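Local coordinates for DltD domain-containing protein (Beauveria bassiana, PDB 7D78) that is a fungal polyketide thioesterase of the alpha/beta-hydrolase type that probably releases its chain by cyclisation, forming medium-ring lactones, at residues A[54-59]-A[70-75]; A[43-48]-A[74-79]. All blocks are in the same frame, centred on the assembly; numbering follows the deposited sequence.

Both contacts hold helix 68-77 against the main mixed sheet, and their centres lie about 9 Å apart. Interaction 1 is buried: it joins the C-terminal part of strand 51-57 to the sheet-facing side of the helix, and its contacts are all apolar. Interaction 2 lies nearer the surface. It ties the end of strand 39-45 and the loop after it to the end of the same helix, and there a glutamine side-chain hydrogen bond joins the packing. The two meet at Tyr-45, whose CE1 packs 3.8 Å from CB of Ala-72. Phe-75 and Thr-74 belong to both segment pairs, but Phe-75 touches the partner segment in interaction 1 alone.

Interaction 1 (A[54-59]-A[70-75]); sequences IIMTPG and DIAETF
Ile-54 lays its CD1 methyl over one face of the Phe-75 ring. Ile-54 CD1 is 3.8 Å from the Phe-75 centroid and only 16° off the ring normal, so this is a CH-pi contact. Ile-54 CD1 comes nearest to Phe-75 CD2, at 3.7 Å. CG1 of Ile-54 lies anti to the carbonyl carbon and CD1 continues outward from it, which carries the methyl to the ring. The opposite face of the Phe-75 ring is covered from within the helix by CG2 of Ile-71, 3.5 Å above the plane and offset toward the rim. The ring is thus held between two isoleucine methyls.

Strand 51-57 and helix 68-77 are the first two elements of a beta-alpha-beta unit completed by strand 81-86, within the alpha/beta-hydrolase fold. The axes of strand 54-57 and helix 70-75 run nearly antiparallel and come within 10.7 Å of each other.

Met-56 comes to the ring at its edge. Met-56 SD is 5.1 Å from the Phe-75 centroid and 74° off the normal, a Met-aromatic contact. The methionine chain is extended at chi2 and bends at chi3 (71°), which brings its methyl to Ile-71. Met-56 CE is 3.8 Å from Ile-71 CG2. Met-56 SD also packs on Ala-72 CB at 4.3 Å. Beyond the two segments, Trp-131 of strand 127-133 meets Phe-75 edge-to-face and also touches Ile-54 and Met-56. Helix 305-319 adds Ile-316 against Ile-54 and Thr-313 against Phe-75.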
# COMPACT_ATOMS: atom_id res chain seq x y z
N ILE A 54 -16.35 19.51 7.37
CA ILE A 54 -16.49 18.29 6.59
C ILE A 54 -15.48 18.36 5.46
O ILE A 54 -15.52 19.30 4.66
CB ILE A 54 -17.91 18.12 6.04
CG1 ILE A 54 -18.95 18.12 7.17
CG2 ILE A 54 -18.00 16.86 5.19
CD1 ILE A 54 -20.38 18.27 6.66
N ILE A 55 -14.58 17.38 5.39
CA ILE A 55 -13.59 17.29 4.31
C ILE A 55 -14.09 16.25 3.31
O ILE A 55 -14.26 15.08 3.67
CB ILE A 55 -12.20 16.92 4.85
CG1 ILE A 55 -11.64 18.03 5.73
CG2 ILE A 55 -11.23 16.61 3.68
CD1 ILE A 55 -10.58 17.54 6.74
N MET A 56 -14.32 16.68 2.07
CA MET A 56 -14.94 15.85 1.04
C MET A 56 -13.88 15.40 0.03
O MET A 56 -13.24 16.24 -0.61
CB MET A 56 -16.05 16.61 0.32
CG MET A 56 -17.20 17.07 1.23
SD MET A 56 -18.39 18.12 0.36
CE MET A 56 -19.18 16.93 -0.72
N THR A 57 -13.74 14.08 -0.15
CA THR A 57 -12.81 13.51 -1.12
C THR A 57 -13.58 13.06 -2.36
O THR A 57 -14.49 12.23 -2.24
CB THR A 57 -12.05 12.33 -0.52
OG1 THR A 57 -11.22 12.78 0.56
CG2 THR A 57 -11.15 11.69 -1.58
N PRO A 58 -13.23 13.54 -3.55
CA PRO A 58 -13.93 13.10 -4.77
C PRO A 58 -13.61 11.66 -5.15
O PRO A 58 -12.73 11.01 -4.60
CB PRO A 58 -13.41 14.07 -5.85
CG PRO A 58 -12.73 15.18 -5.11
CD PRO A 58 -12.21 14.56 -3.84
N GLY A 59 -14.34 11.19 -6.16
CA GLY A 59 -14.16 9.86 -6.69
C GLY A 59 -12.95 9.72 -7.60
O GLY A 59 -12.10 10.60 -7.71
N ASP A 70 -22.28 21.66 -5.19
CA ASP A 70 -23.67 21.75 -4.77
C ASP A 70 -23.86 21.22 -3.36
O ASP A 70 -24.58 21.82 -2.55
CB ASP A 70 -24.56 20.99 -5.75
CG ASP A 70 -24.61 21.65 -7.11
OD1 ASP A 70 -24.43 22.88 -7.19
OD2 ASP A 70 -24.84 20.92 -8.10
N ILE A 71 -23.23 20.09 -3.04
CA ILE A 71 -23.33 19.52 -1.69
C ILE A 71 -22.65 20.43 -0.68
O ILE A 71 -23.17 20.64 0.43
CB ILE A 71 -22.72 18.10 -1.68
CG1 ILE A 71 -23.27 17.25 -2.83
CG2 ILE A 71 -22.97 17.40 -0.34
CD1 ILE A 71 -24.62 16.64 -2.55
N ALA A 72 -21.48 20.98 -1.03
CA ALA A 72 -20.74 21.83 -0.10
C ALA A 72 -21.51 23.10 0.26
O ALA A 72 -21.46 23.57 1.40
CB ALA A 72 -19.38 22.20 -0.68
N GLU A 73 -22.18 23.70 -0.73
CA GLU A 73 -22.99 24.88 -0.46
C GLU A 73 -24.09 24.58 0.56
O GLU A 73 -24.35 25.39 1.46
CB GLU A 73 -23.60 25.41 -1.76
CG GLU A 73 -22.57 25.87 -2.78
CD GLU A 73 -23.20 26.28 -4.10
OE1 GLU A 73 -24.44 26.43 -4.16
OE2 GLU A 73 -22.45 26.46 -5.08
N THR A 74 -24.74 23.42 0.43
CA THR A 74 -25.75 23.03 1.41
C THR A 74 -25.13 22.82 2.78
O THR A 74 -25.66 23.29 3.79
CB THR A 74 -26.48 21.76 0.95
OG1 THR A 74 -27.16 22.02 -0.28
CG2 THR A 74 -27.50 21.30 2.00
N PHE A 75 -24.00 22.10 2.83
CA PHE A 75 -23.31 21.91 4.10
C PHE A 75 -22.97 23.25 4.73
O PHE A 75 -23.21 23.48 5.92
CB PHE A 75 -22.03 21.09 3.89
CG PHE A 75 -22.27 19.62 3.67
CD1 PHE A 75 -23.47 19.02 4.01
CD2 PHE A 75 -21.26 18.82 3.12
CE1 PHE A 75 -23.67 17.65 3.82
CE2 PHE A 75 -21.45 17.46 2.91
CZ PHE A 75 -22.65 16.87 3.26

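Interaction 2 (A[43-48]-A[74-79]); sequences RFYAVD and TFQSQG
Gln-76 sets its CG anti to the backbone N (chi1 179°) and stays extended beyond CG, so its amide reaches from the helix to the backbone just after strand 39-45. There Gln-76 NE2 donates to Ala-46 O at 2.8 Å. The N-H...O angle is 162°, and the acceptor lies close to the plane of the glutamine amide. The donor itself is tilted 22° from the Ala-46 carbonyl plane. NE2 also bonds to the backbone O of Ser-26, so two carbonyls grip this amide and help fix its rotation.

The Tyr-45 side chain crosses that of Gln-76 at about a right angle. Tyr-45 CB is 3.7 Å from NE2 of Gln-76, while OE1 of Gln-76 sits at the ring edge, 3.7 Å from CD2 of Tyr-45. Ring and amide planes are nearly perpendicular. At the far end of the ring, Tyr-45 OH accepts a hydrogen bond of 3.0 Å from NH1 of Arg-43, in the guanidinium plane.

Helix 68-77 ends here in a Schellman motif. Gly-79, with positive phi, is its C-prime residue: its N bonds to O of Gln-76, and N of Phe-80 bonds to O of Phe-75. From there the chain enters strand 81-86, which pairs antiparallel with strand 39-45.

Val-47, in the loop after strand 39-45, packs on this turn. Val-47 CG1 is 3.5 Å from Gly-79 C and 3.6 Å from Gln-76 O. The backbone N of Val-47 is bound by the side-chain oxygen of Asn-81.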
# COMPACT_ATOMS: atom_id res chain seq x y z
N ARG A 43 -11.33 23.98 -2.51
CA ARG A 43 -12.27 25.05 -2.17
C ARG A 43 -12.69 24.89 -0.71
O ARG A 43 -13.12 23.80 -0.31
CB ARG A 43 -13.53 25.00 -3.03
CG ARG A 43 -13.32 25.06 -4.53
CD ARG A 43 -14.68 24.99 -5.18
NE ARG A 43 -14.64 25.34 -6.60
CZ ARG A 43 -15.72 25.56 -7.34
NH1 ARG A 43 -16.93 25.47 -6.79
NH2 ARG A 43 -15.59 25.88 -8.62
N PHE A 44 -12.56 25.96 0.06
CA PHE A 44 -12.98 25.97 1.46
C PHE A 44 -14.20 26.87 1.59
O PHE A 44 -14.12 28.07 1.31
CB PHE A 44 -11.86 26.44 2.37
CG PHE A 44 -12.19 26.37 3.83
CD1 PHE A 44 -12.35 25.14 4.46
CD2 PHE A 44 -12.37 27.53 4.57
CE1 PHE A 44 -12.65 25.06 5.80
CE2 PHE A 44 -12.68 27.47 5.92
CZ PHE A 44 -12.82 26.23 6.54
N TYR A 45 -15.32 26.28 1.99
CA TYR A 45 -16.58 26.99 2.20
C TYR A 45 -16.70 27.25 3.71
O TYR A 45 -17.07 26.36 4.47
CB TYR A 45 -17.75 26.16 1.68
CG TYR A 45 -17.79 25.95 0.17
CD1 TYR A 45 -16.92 25.05 -0.46
CD2 TYR A 45 -18.71 26.64 -0.62
CE1 TYR A 45 -16.97 24.84 -1.84
CE2 TYR A 45 -18.77 26.44 -2.00
CZ TYR A 45 -17.90 25.54 -2.61
OH TYR A 45 -17.95 25.34 -3.97
N ALA A 46 -16.35 28.47 4.13
CA ALA A 46 -16.26 28.81 5.55
C ALA A 46 -17.64 29.17 6.12
O ALA A 46 -18.54 29.59 5.40
CB ALA A 46 -15.31 29.98 5.76
N VAL A 47 -17.78 29.00 7.43
CA VAL A 47 -18.95 29.50 8.14
C VAL A 47 -18.49 30.59 9.09
O VAL A 47 -17.31 30.69 9.44
CB VAL A 47 -19.71 28.39 8.90
CG1 VAL A 47 -20.14 27.29 7.94
CG2 VAL A 47 -18.85 27.84 10.04
N ASP A 48 -19.44 31.44 9.49
CA ASP A 48 -19.13 32.49 10.44
C ASP A 48 -18.87 31.89 11.81
O ASP A 48 -19.44 30.86 12.17
CB ASP A 48 -20.28 33.50 10.52
CG ASP A 48 -20.57 34.17 9.19
OD1 ASP A 48 -19.61 34.64 8.53
OD2 ASP A 48 -21.75 34.23 8.80
N THR A 74 -24.74 23.42 0.43
CA THR A 74 -25.75 23.03 1.41
C THR A 74 -25.13 22.82 2.78
O THR A 74 -25.66 23.29 3.79
CB THR A 74 -26.48 21.76 0.95
OG1 THR A 74 -27.16 22.02 -0.28
CG2 THR A 74 -27.50 21.30 2.00
N PHE A 75 -24.00 22.10 2.83
CA PHE A 75 -23.31 21.91 4.10
C PHE A 75 -22.97 23.25 4.73
O PHE A 75 -23.21 23.48 5.92
CB PHE A 75 -22.03 21.09 3.89
CG PHE A 75 -22.27 19.62 3.67
CD1 PHE A 75 -23.47 19.02 4.01
CD2 PHE A 75 -21.26 18.82 3.12
CE1 PHE A 75 -23.67 17.65 3.82
CE2 PHE A 75 -21.45 17.46 2.91
CZ PHE A 75 -22.65 16.87 3.26
N GLN A 76 -22.43 24.18 3.93
CA GLN A 76 -22.08 25.49 4.45
C GLN A 76 -23.30 26.24 4.99
O GLN A 76 -23.22 26.89 6.03
CB GLN A 76 -21.42 26.31 3.34
CG GLN A 76 -21.02 27.69 3.76
CD GLN A 76 -20.55 28.51 2.58
OE1 GLN A 76 -21.16 28.49 1.51
NE2 GLN A 76 -19.45 29.22 2.76
N SER A 77 -24.43 26.16 4.28
CA SER A 77 -25.62 26.87 4.74
C SER A 77 -26.21 26.26 6.00
O SER A 77 -27.00 26.92 6.68
CB SER A 77 -26.68 26.90 3.64
OG SER A 77 -27.26 25.63 3.47
N GLN A 78 -25.86 25.01 6.32
CA GLN A 78 -26.30 24.39 7.56
C GLN A 78 -25.25 24.47 8.66
O GLN A 78 -25.39 23.81 9.69
CB GLN A 78 -26.70 22.94 7.29
CG GLN A 78 -27.94 22.84 6.40
CD GLN A 78 -28.46 21.42 6.25
OE1 GLN A 78 -28.27 20.58 7.13
NE2 GLN A 78 -29.14 21.15 5.14
N GLY A 79 -24.21 25.28 8.47
CA GLY A 79 -23.26 25.55 9.53
C GLY A 79 -21.99 24.71 9.51
O GLY A 79 -21.27 24.70 10.52